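Local coordinates for A rubisco-like protein (Burkholderia fungorum, PDB 3NWR) that is of uncertain function but is built on the fold of the RuBisCO large chain and probably acts as a lyase, at residues Glu12-Ala17 and Thr95-Leu100; Asn102-Leu107 and Arg139-Leu144; Leu130-Pro135 and Gln305-Leu310. One frame throughout, in Å; residues are numbered along the deposited sequence.

Overall arrangement
From the N terminus, the chain first lays down E12-A17 and returns at T95-L100; contact 1 closes that loop by joining strands 14-23 and 89-99 of the antiparallel sheet. N102-L107 follows almost at once and pairs with R139-L144, closing contact 2. Before that loop shuts, L130-P135 has passed, and its partner Q305-L310 comes 170 residues later, so contacts 2 and 3 cross, whereas contact 1 precedes both in series. Contact 3 ties the N-terminal sheet to a helix of the catalytic barrel. The three touch: R133 of contact 3 makes a salt bridge to E16 of contact 1, L15 packs on I103 of contact 2, and L310 of contact 3 packs on L107 and F142 of contact 2.

Contact 1: residues Glu12-Ala17 and Thr95-Leu100; sequences EDTLEA and TLSFPL
L15 and F98 form an antiparallel hydrogen-bonded pair: L15 N donates to F98 O at 3.0 Å, and F98 N donates back to L15 O at 2.9 Å. The pattern recurs at A17 and L96, with A17 N to L96 O at 2.9 Å and L96 N to A17 O at 2.8 Å. The strand directions differ by 153°, as expected for a twisted antiparallel ladder. T14 with P99 and E16 with S97 are the non-hydrogen-bonded pairs, so the proline, which has no N-H, costs this ladder no bond. The backbone of E16 bonds R133 in strand 126-133, and that of S97 bonds S60 in strand 60-70. Past P99 one more bond follows, L100 N to D13 O at 2.9 Å; D13 lies before the strand, and the donor stands 36° above its carbonyl plane.

On the face carrying T14, E16 and S97, one water gathers the polar ends. It lies 2.7 Å from T14 OG1 and 2.7 Å from S97 OG, and it donates to E16 OE2 at 2.9 Å. S97 OG is turned anti to its own backbone N (chi1 180°), which brings it alongside the CB of T14. The other carboxylate oxygen, E16 OE1, is taken by a salt bridge from R133 NH2, and T95 OG1 bonds D18 OD1.

The reverse face is apolar. L15 places CD1 near F98 CD1 and CD2 against L100 CD2, while A17 CB sits at the edge of the F98 ring; helix 107-114 covers L15 and F98. The contact therefore has a two-sided chemistry: in this N-terminal sheet of the RuBisCO large-chain family, the backbone ladder separates a hydrated, charged face from one buried beneath a helix.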
loop_
_atom_site.group_PDB
_atom_site.type_symbol
_atom_site.label_atom_id
_atom_site.label_comp_id
_atom_site.label_asym_id
_atom_site.label_seq_id
_atom_site.Cartn_x
_atom_site.Cartn_y
_atom_site.Cartn_z
ATOM N N GLU A 12 23.221 12.908 -11.593
ATOM C CA GLU A 12 23.390 12.603 -10.177
ATOM C C GLU A 12 22.463 13.425 -9.281
ATOM O O GLU A 12 22.318 13.123 -8.099
ATOM C CB GLU A 12 24.848 12.803 -9.751
ATOM C CG GLU A 12 25.640 11.509 -9.635
ATOM C CD GLU A 12 27.140 11.739 -9.656
ATOM O OE1 GLU A 12 27.575 12.769 -10.216
ATOM O OE2 GLU A 12 27.884 10.887 -9.124
ATOM N N ASP A 13 21.845 14.459 -9.845
ATOM C CA ASP A 13 20.923 15.311 -9.093
ATOM C C ASP A 13 19.462 14.987 -9.401
ATOM O O ASP A 13 18.552 15.703 -8.969
ATOM C CB ASP A 13 21.202 16.796 -9.373
ATOM C CG ASP A 13 22.586 17.225 -8.914
ATOM O OD1 ASP A 13 23.252 17.981 -9.655
ATOM O OD2 ASP A 13 23.009 16.803 -7.819
ATOM N N THR A 14 19.239 13.913 -10.154
ATOM C CA THR A 14 17.879 13.515 -10.514
ATOM C C THR A 14 17.685 12.016 -10.367
ATOM O O THR A 14 18.642 11.261 -10.268
ATOM C CB THR A 14 17.534 13.864 -11.976
ATOM O OG1 THR A 14 18.344 13.076 -12.862
ATOM C CG2 THR A 14 17.758 15.336 -12.256
ATOM N N LEU A 15 16.426 11.596 -10.344
ATOM C CA LEU A 15 16.098 10.206 -10.610
ATOM C C LEU A 15 15.123 10.183 -11.783
ATOM O O LEU A 15 14.537 11.208 -12.143
ATOM C CB LEU A 15 15.507 9.514 -9.372
ATOM C CG LEU A 15 14.193 10.082 -8.831
ATOM C CD1 LEU A 15 12.981 9.579 -9.626
ATOM C CD2 LEU A 15 14.058 9.726 -7.354
ATOM N N GLU A 16 14.956 9.018 -12.389
ATOM C CA GLU A 16 14.019 8.877 -13.488
ATOM C C GLU A 16 12.961 7.818 -13.201
ATOM O O GLU A 16 13.221 6.816 -12.534
ATOM C CB GLU A 16 14.752 8.567 -14.786
ATOM C CG GLU A 16 15.631 9.724 -15.223
ATOM C CD GLU A 16 16.414 9.434 -16.479
ATOM O OE1 GLU A 16 16.223 8.351 -17.083
ATOM O OE2 GLU A 16 17.224 10.303 -16.862
ATOM N N ALA A 17 11.763 8.062 -13.720
ATOM C CA ALA A 17 10.654 7.139 -13.554
ATOM C C ALA A 17 9.966 6.953 -14.899
ATOM O O ALA A 17 9.646 7.934 -15.568
ATOM C CB ALA A 17 9.674 7.687 -12.524
ATOM N N THR A 95 8.983 8.959 -19.817
ATOM C CA THR A 95 9.977 9.009 -18.759
ATOM C C THR A 95 9.943 10.388 -18.139
ATOM O O THR A 95 10.010 11.393 -18.856
ATOM C CB THR A 95 11.402 8.745 -19.289
ATOM O OG1 THR A 95 11.488 7.415 -19.807
ATOM C CG2 THR A 95 12.423 8.915 -18.172
ATOM N N LEU A 96 9.821 10.440 -16.812
ATOM C CA LEU A 96 9.927 11.693 -16.074
ATOM C C LEU A 96 11.260 11.776 -15.343
ATOM O O LEU A 96 11.787 10.769 -14.874
ATOM C CB LEU A 96 8.786 11.848 -15.063
ATOM C CG LEU A 96 7.370 11.816 -15.625
ATOM C CD1 LEU A 96 6.366 12.130 -14.516
ATOM C CD2 LEU A 96 7.230 12.792 -16.770
ATOM N N SER A 97 11.796 12.990 -15.253
ATOM C CA SER A 97 13.006 13.256 -14.486
ATOM C C SER A 97 12.650 14.125 -13.287
ATOM O O SER A 97 12.067 15.195 -13.450
ATOM C CB SER A 97 14.037 13.977 -15.360
ATOM O OG SER A 97 15.228 14.254 -14.639
ATOM N N PHE A 98 12.984 13.654 -12.086
ATOM C CA PHE A 98 12.655 14.351 -10.844
ATOM C C PHE A 98 13.911 14.864 -10.153
ATOM O O PHE A 98 14.865 14.110 -9.985
ATOM C CB PHE A 98 11.958 13.393 -9.873
ATOM C CG PHE A 98 10.520 13.110 -10.213
ATOM C CD1 PHE A 98 10.169 11.984 -10.944
ATOM C CD2 PHE A 98 9.517 13.963 -9.773
ATOM C CE1 PHE A 98 8.837 11.725 -11.241
ATOM C CE2 PHE A 98 8.181 13.710 -10.076
ATOM C CZ PHE A 98 7.845 12.599 -10.809
ATOM N N PRO A 99 13.911 16.137 -9.726
ATOM C CA PRO A 99 15.052 16.644 -8.956
ATOM C C PRO A 99 15.091 16.052 -7.548
ATOM O O PRO A 99 14.113 16.149 -6.803
ATOM C CB PRO A 99 14.793 18.158 -8.875
ATOM C CG PRO A 99 13.717 18.444 -9.861
ATOM C CD PRO A 99 12.912 17.184 -9.991
ATOM N N LEU A 100 16.220 15.455 -7.185
ATOM C CA LEU A 100 16.357 14.814 -5.879
ATOM C C LEU A 100 16.169 15.787 -4.725
ATOM O O LEU A 100 15.707 15.412 -3.646
ATOM C CB LEU A 100 17.716 14.130 -5.762
ATOM C CG LEU A 100 17.954 13.020 -6.777
ATOM C CD1 LEU A 100 19.320 12.356 -6.568
ATOM C CD2 LEU A 100 16.840 11.977 -6.713
HETATM O O HOH W 1 17.433 12.814 -15.426
#

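Contact 2: residues Asn102-Leu107 and Arg139-Leu144; sequences NIDANL and RARFEL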
loop_
_atom_site.group_PDB
_atom_site.type_symbol
_atom_site.label_atom_id
_atom_site.label_comp_id
_atom_site.label_asym_id
_atom_site.label_seq_id
_atom_site.Cartn_x
_atom_site.Cartn_y
_atom_site.Cartn_z
ATOM N N ASN A 102 13.973 17.852 -4.286
ATOM C CA ASN A 102 12.561 17.904 -3.900
ATOM C C ASN A 102 12.225 16.882 -2.818
ATOM O O ASN A 102 11.271 17.072 -2.052
ATOM C CB ASN A 102 11.649 17.622 -5.099
ATOM C CG ASN A 102 11.582 18.770 -6.079
ATOM O OD1 ASN A 102 12.283 19.767 -5.938
ATOM N ND2 ASN A 102 10.724 18.633 -7.087
ATOM N N ILE A 103 12.998 15.795 -2.768
ATOM C CA ILE A 103 12.626 14.628 -1.966
ATOM C C ILE A 103 13.587 14.392 -0.805
ATOM O O ILE A 103 13.182 14.030 0.300
ATOM C CB ILE A 103 12.602 13.352 -2.843
ATOM C CG1 ILE A 103 11.904 13.623 -4.185
ATOM C CG2 ILE A 103 11.955 12.185 -2.099
ATOM C CD1 ILE A 103 11.996 12.466 -5.173
ATOM N N ASP A 104 14.874 14.589 -1.068
ATOM C CA ASP A 104 15.916 14.076 -0.189
ATOM C C ASP A 104 15.721 12.579 0.095
ATOM O O ASP A 104 15.033 11.901 -0.670
ATOM C CB ASP A 104 16.066 14.918 1.076
ATOM C CG ASP A 104 17.254 15.869 0.986
ATOM O OD1 ASP A 104 18.037 15.747 0.013
ATOM O OD2 ASP A 104 17.408 16.740 1.867
ATOM N N ALA A 105 16.340 12.057 1.153
ATOM C CA ALA A 105 16.374 10.601 1.352
ATOM C C ALA A 105 15.176 10.105 2.147
ATOM O O ALA A 105 15.320 9.423 3.154
ATOM C CB ALA A 105 17.678 10.175 2.028
ATOM N N ASN A 106 13.998 10.451 1.659
ATOM C CA ASN A 106 12.739 10.199 2.339
ATOM C C ASN A 106 11.957 9.163 1.531
ATOM O O ASN A 106 11.347 9.491 0.503
ATOM C CB ASN A 106 11.969 11.526 2.413
ATOM C CG ASN A 106 10.731 11.447 3.294
ATOM O OD1 ASN A 106 9.845 10.618 3.071
ATOM N ND2 ASN A 106 10.659 12.321 4.296
ATOM N N LEU A 107 11.995 7.913 1.991
ATOM C CA LEU A 107 11.439 6.796 1.228
ATOM C C LEU A 107 9.930 6.904 0.988
ATOM O O LEU A 107 9.485 6.803 -0.159
ATOM C CB LEU A 107 11.810 5.461 1.879
ATOM C CG LEU A 107 11.390 4.195 1.124
ATOM C CD1 LEU A 107 11.749 4.255 -0.368
ATOM C CD2 LEU A 107 12.030 2.969 1.775
ATOM N N ARG A 139 20.949 6.224 -3.745
ATOM C CA ARG A 139 20.631 4.913 -3.171
ATOM C C ARG A 139 21.351 4.688 -1.839
ATOM O O ARG A 139 20.801 4.109 -0.898
ATOM C CB ARG A 139 20.992 3.808 -4.171
ATOM C CG ARG A 139 20.446 2.418 -3.839
ATOM C CD ARG A 139 21.404 1.608 -2.965
ATOM N NE ARG A 139 20.789 0.349 -2.545
ATOM C CZ ARG A 139 20.022 0.231 -1.466
ATOM N NH1 ARG A 139 19.793 1.294 -0.696
ATOM N NH2 ARG A 139 19.483 -0.943 -1.150
ATOM N N ALA A 140 22.589 5.164 -1.769
ATOM C CA ALA A 140 23.409 5.021 -0.574
ATOM C C ALA A 140 22.825 5.706 0.662
ATOM O O ALA A 140 23.224 5.397 1.781
ATOM C CB ALA A 140 24.833 5.550 -0.849
ATOM N N ARG A 141 21.888 6.631 0.462
ATOM C CA ARG A 141 21.328 7.391 1.567
ATOM C C ARG A 141 20.142 6.666 2.195
ATOM O O ARG A 141 19.559 7.137 3.163
ATOM C CB ARG A 141 20.927 8.793 1.100
ATOM C CG ARG A 141 22.116 9.611 0.602
ATOM C CD ARG A 141 21.674 10.825 -0.207
ATOM N NE ARG A 141 20.941 11.797 0.597
ATOM C CZ ARG A 141 20.291 12.845 0.097
ATOM N NH1 ARG A 141 20.270 13.069 -1.214
ATOM N NH2 ARG A 141 19.651 13.673 0.913
ATOM N N PHE A 142 19.811 5.505 1.640
ATOM C CA PHE A 142 18.774 4.657 2.221
ATOM C C PHE A 142 19.420 3.455 2.904
ATOM O O PHE A 142 20.558 3.548 3.364
ATOM C CB PHE A 142 17.765 4.259 1.141
ATOM C CG PHE A 142 17.055 5.440 0.525
ATOM C CD1 PHE A 142 15.818 5.846 1.000
ATOM C CD2 PHE A 142 17.639 6.159 -0.504
ATOM C CE1 PHE A 142 15.159 6.939 0.439
ATOM C CE2 PHE A 142 16.992 7.259 -1.079
ATOM C CZ PHE A 142 15.744 7.651 -0.603
ATOM N N GLU A 143 18.709 2.338 2.995
ATOM C CA GLU A 143 19.259 1.172 3.667
ATOM C C GLU A 143 19.664 0.086 2.685
ATOM O O GLU A 143 18.949 -0.189 1.724
ATOM C CB GLU A 143 18.253 0.618 4.677
ATOM C CG GLU A 143 18.029 1.543 5.874
ATOM C CD GLU A 143 19.256 1.617 6.774
ATOM O OE1 GLU A 143 19.992 0.620 6.852
ATOM O OE2 GLU A 143 19.483 2.668 7.407
ATOM N N LEU A 144 20.812 -0.537 2.952
ATOM C CA LEU A 144 21.265 -1.697 2.194
ATOM C C LEU A 144 20.780 -2.974 2.864
ATOM O O LEU A 144 20.536 -2.990 4.068
ATOM C CB LEU A 144 22.794 -1.713 2.158
ATOM C CG LEU A 144 23.442 -0.558 1.401
ATOM C CD1 LEU A 144 24.941 -0.511 1.695
ATOM C CD2 LEU A 144 23.186 -0.698 -0.088
HETATM O O HOH W 2 16.890 7.307 4.212
#
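F142 slides its ring beneath the methyl of A105, whose CB stands 4.1 Å above the plane of the F142 ring, displaced toward the rim. L107 N meets the same ring at its edge, and L107 CB packs 3.9 Å from F142 CE1, so the ring is held from more than one direction. Beyond this segment pair, Y138 meets F142 edge-to-face. A105 is touched from a second side by the aliphatic base of R141, CB to CB at 3.7 Å between A105 and R141.

From that base R141 bends at chi3 (65°) and reaches D104. R141 NH2 donates to D104 OD1 at 2.8 Å in a nearly straight salt-bridge bond. The geometry is lopsided: the oxygen lies close to the guanidinium plane, yet the nitrogen approaches from 76° out of the carboxylate plane, and the two flat groups are 81° apart. The pairing is thus a single-bond bridge, without the coplanar two-bond form.

Two tight turns present these side chains. A105 is the centre of an inverse gamma turn, with a weak N106 N to D104 O bond, and R139 to F142 make a type I beta turn. The first lies between strand 89-99 and helix 107-114 of the N-terminal domain; the second starts at the last residue of helix 136-139, on the way to the catalytic barrel. N106 is the N-cap of helix 107-114, its OD1 taking T109 N, while its ND2 bonds T237 O of the second subunit. A water joins the turns by donating to A105 O at 2.8 Å and to R141 O at 2.9 Å. Spanning the second turn, R139 NH1 and NH2 grip O of E143, the residue just past it, end-on and from the same face of its carbonyl plane, and L144 CD2 lies over the R139 guanidinium.

Contact 3: residues Leu130-Pro135 and Gln305-Leu310; sequences LSLRLP and QTLWRL
L132, T306 and L134 bury the most surface where the N-terminal sheet meets the barrel domain. Strand 126-133 is the last strand of that sheet within the chain, and helix 301-309 belongs to the TIM barrel of the RuBisCO fold, running between barrel strands 280-284 and 315-319. No direct hydrogen bond joins the two segments, so the interface rests on apolar side chains and one water.

L132 points its side chain at the helix. Its CD1 lies 3.8 Å from L307 CD2, the two side chains crossing at about a right angle. L134, two residues on and just past the strand's end, faces the same way: its CD2 comes tip to tip with L310 CD1 at 3.7 Å. T306 CG2 lies 4.1 Å from L132 CD1 and a looser 4.4 Å from L134 CD1.

The threonine is split between two environments. Its CG2 is anti to the backbone N and meets the leucines, while OG1 (chi1 -64°) lies beside that N and bonds Q302 O one turn earlier in the helix. Q302 also accepts L132 N through its OE1, a polar link from the strand to the preceding turn of the helix. A single water bridges the two segments, donating to L132 O at 2.8 Å and to T306 OG1 at 2.7 Å.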
loop_
_atom_site.group_PDB
_atom_site.type_symbol
_atom_site.label_atom_id
_atom_site.label_comp_id
_atom_site.label_asym_id
_atom_site.label_seq_id
_atom_site.Cartn_x
_atom_site.Cartn_y
_atom_site.Cartn_z
ATOM N N LEU A 130 6.301 1.912 -14.301
ATOM C CA LEU A 130 7.007 0.730 -14.805
ATOM C C LEU A 130 8.359 0.492 -14.144
ATOM O O LEU A 130 8.711 -0.642 -13.811
ATOM C CB LEU A 130 7.232 0.858 -16.316
ATOM C CG LEU A 130 5.996 1.173 -17.151
ATOM C CD1 LEU A 130 6.400 1.395 -18.615
ATOM C CD2 LEU A 130 4.975 0.056 -17.029
ATOM N N SER A 131 9.138 1.552 -13.979
ATOM C CA SER A 131 10.507 1.381 -13.527
ATOM C C SER A 131 11.077 2.673 -12.964
ATOM O O SER A 131 10.553 3.762 -13.217
ATOM C CB SER A 131 11.384 0.865 -14.675
ATOM O OG SER A 131 11.353 1.776 -15.752
ATOM N N LEU A 132 12.150 2.534 -12.185
ATOM C CA LEU A 132 12.840 3.666 -11.573
ATOM C C LEU A 132 14.332 3.526 -11.808
ATOM O O LEU A 132 14.861 2.411 -11.849
ATOM C CB LEU A 132 12.599 3.697 -10.064
ATOM C CG LEU A 132 11.162 3.986 -9.632
ATOM C CD1 LEU A 132 10.987 3.675 -8.145
ATOM C CD2 LEU A 132 10.811 5.428 -9.924
ATOM N N ARG A 133 15.011 4.658 -11.946
ATOM C CA ARG A 133 16.466 4.662 -12.004
ATOM C C ARG A 133 17.006 5.709 -11.042
ATOM O O ARG A 133 16.730 6.898 -11.183
ATOM C CB ARG A 133 16.949 4.948 -13.424
ATOM C CG ARG A 133 16.732 3.793 -14.379
ATOM C CD ARG A 133 17.158 4.153 -15.795
ATOM N NE ARG A 133 16.317 5.209 -16.347
ATOM C CZ ARG A 133 15.089 5.007 -16.818
ATOM N NH1 ARG A 133 14.562 3.789 -16.800
ATOM N NH2 ARG A 133 14.383 6.021 -17.300
ATOM N N LEU A 134 17.769 5.249 -10.059
ATOM C CA LEU A 134 18.335 6.122 -9.041
ATOM C C LEU A 134 19.857 6.138 -9.137
ATOM O O LEU A 134 20.472 5.106 -9.399
ATOM C CB LEU A 134 17.928 5.625 -7.645
ATOM C CG LEU A 134 16.548 6.042 -7.100
ATOM C CD1 LEU A 134 15.416 5.621 -8.014
ATOM C CD2 LEU A 134 16.323 5.468 -5.704
ATOM N N PRO A 135 20.473 7.307 -8.908
ATOM C CA PRO A 135 21.939 7.355 -8.836
ATOM C C PRO A 135 22.428 6.593 -7.623
ATOM O O PRO A 135 21.744 6.554 -6.599
ATOM C CB PRO A 135 22.245 8.851 -8.647
ATOM C CG PRO A 135 20.992 9.579 -9.011
ATOM C CD PRO A 135 19.857 8.631 -8.728
ATOM N N GLN A 305 10.056 -3.181 -6.445
ATOM C CA GLN A 305 11.207 -3.774 -5.758
ATOM C C GLN A 305 12.326 -2.756 -5.545
ATOM O O GLN A 305 13.091 -2.867 -4.595
ATOM C CB GLN A 305 11.710 -5.026 -6.495
ATOM C CG GLN A 305 12.301 -4.765 -7.885
ATOM C CD GLN A 305 13.817 -4.721 -7.893
ATOM O OE1 GLN A 305 14.479 -5.549 -7.265
ATOM N NE2 GLN A 305 14.379 -3.768 -8.645
ATOM N N THR A 306 12.412 -1.753 -6.418
ATOM C CA THR A 306 13.355 -0.662 -6.172
ATOM C C THR A 306 13.015 0.050 -4.863
ATOM O O THR A 306 13.869 0.183 -3.974
ATOM C CB THR A 306 13.369 0.352 -7.323
ATOM O OG1 THR A 306 13.837 -0.284 -8.518
ATOM C CG2 THR A 306 14.284 1.521 -6.983
ATOM N N LEU A 307 11.763 0.497 -4.737
ATOM C CA LEU A 307 11.343 1.190 -3.525
ATOM C C LEU A 307 11.535 0.313 -2.298
ATOM O O LEU A 307 12.088 0.759 -1.292
ATOM C CB LEU A 307 9.887 1.618 -3.641
ATOM C CG LEU A 307 9.597 2.627 -4.745
ATOM C CD1 LEU A 307 8.093 2.777 -4.874
ATOM C CD2 LEU A 307 10.254 3.961 -4.420
ATOM N N TRP A 308 11.093 -0.938 -2.373
ATOM C CA TRP A 308 11.244 -1.822 -1.216
ATOM C C TRP A 308 12.695 -2.123 -0.849
ATOM O O TRP A 308 13.034 -2.223 0.320
ATOM C CB TRP A 308 10.363 -3.082 -1.345
ATOM C CG TRP A 308 8.996 -2.719 -0.912
ATOM C CD1 TRP A 308 7.882 -2.518 -1.695
ATOM C CD2 TRP A 308 8.621 -2.386 0.416
ATOM N NE1 TRP A 308 6.824 -2.110 -0.904
ATOM C CE2 TRP A 308 7.260 -2.027 0.395
ATOM C CE3 TRP A 308 9.308 -2.380 1.636
ATOM C CZ2 TRP A 308 6.570 -1.658 1.555
ATOM C CZ3 TRP A 308 8.629 -2.011 2.772
ATOM C CH2 TRP A 308 7.274 -1.652 2.727
ATOM N N ARG A 309 13.564 -2.236 -1.848
ATOM C CA ARG A 309 14.961 -2.501 -1.541
ATOM C C ARG A 309 15.617 -1.331 -0.800
ATOM O O ARG A 309 16.562 -1.530 -0.034
ATOM C CB ARG A 309 15.709 -2.887 -2.813
ATOM C CG ARG A 309 15.465 -4.346 -3.171
ATOM C CD ARG A 309 15.908 -4.696 -4.580
ATOM N NE ARG A 309 17.352 -4.588 -4.757
ATOM C CZ ARG A 309 17.969 -4.906 -5.889
ATOM N NH1 ARG A 309 19.289 -4.785 -5.987
ATOM N NH2 ARG A 309 17.256 -5.349 -6.927
ATOM N N LEU A 310 15.099 -0.121 -0.991
ATOM C CA LEU A 310 15.608 1.034 -0.244
ATOM C C LEU A 310 15.346 0.928 1.260
ATOM O O LEU A 310 15.983 1.632 2.052
ATOM C CB LEU A 310 15.048 2.355 -0.790
ATOM C CG LEU A 310 15.372 2.641 -2.262
ATOM C CD1 LEU A 310 14.664 3.910 -2.744
ATOM C CD2 LEU A 310 16.881 2.757 -2.482
HETATM O O HOH W 3 15.965 0.663 -9.978
#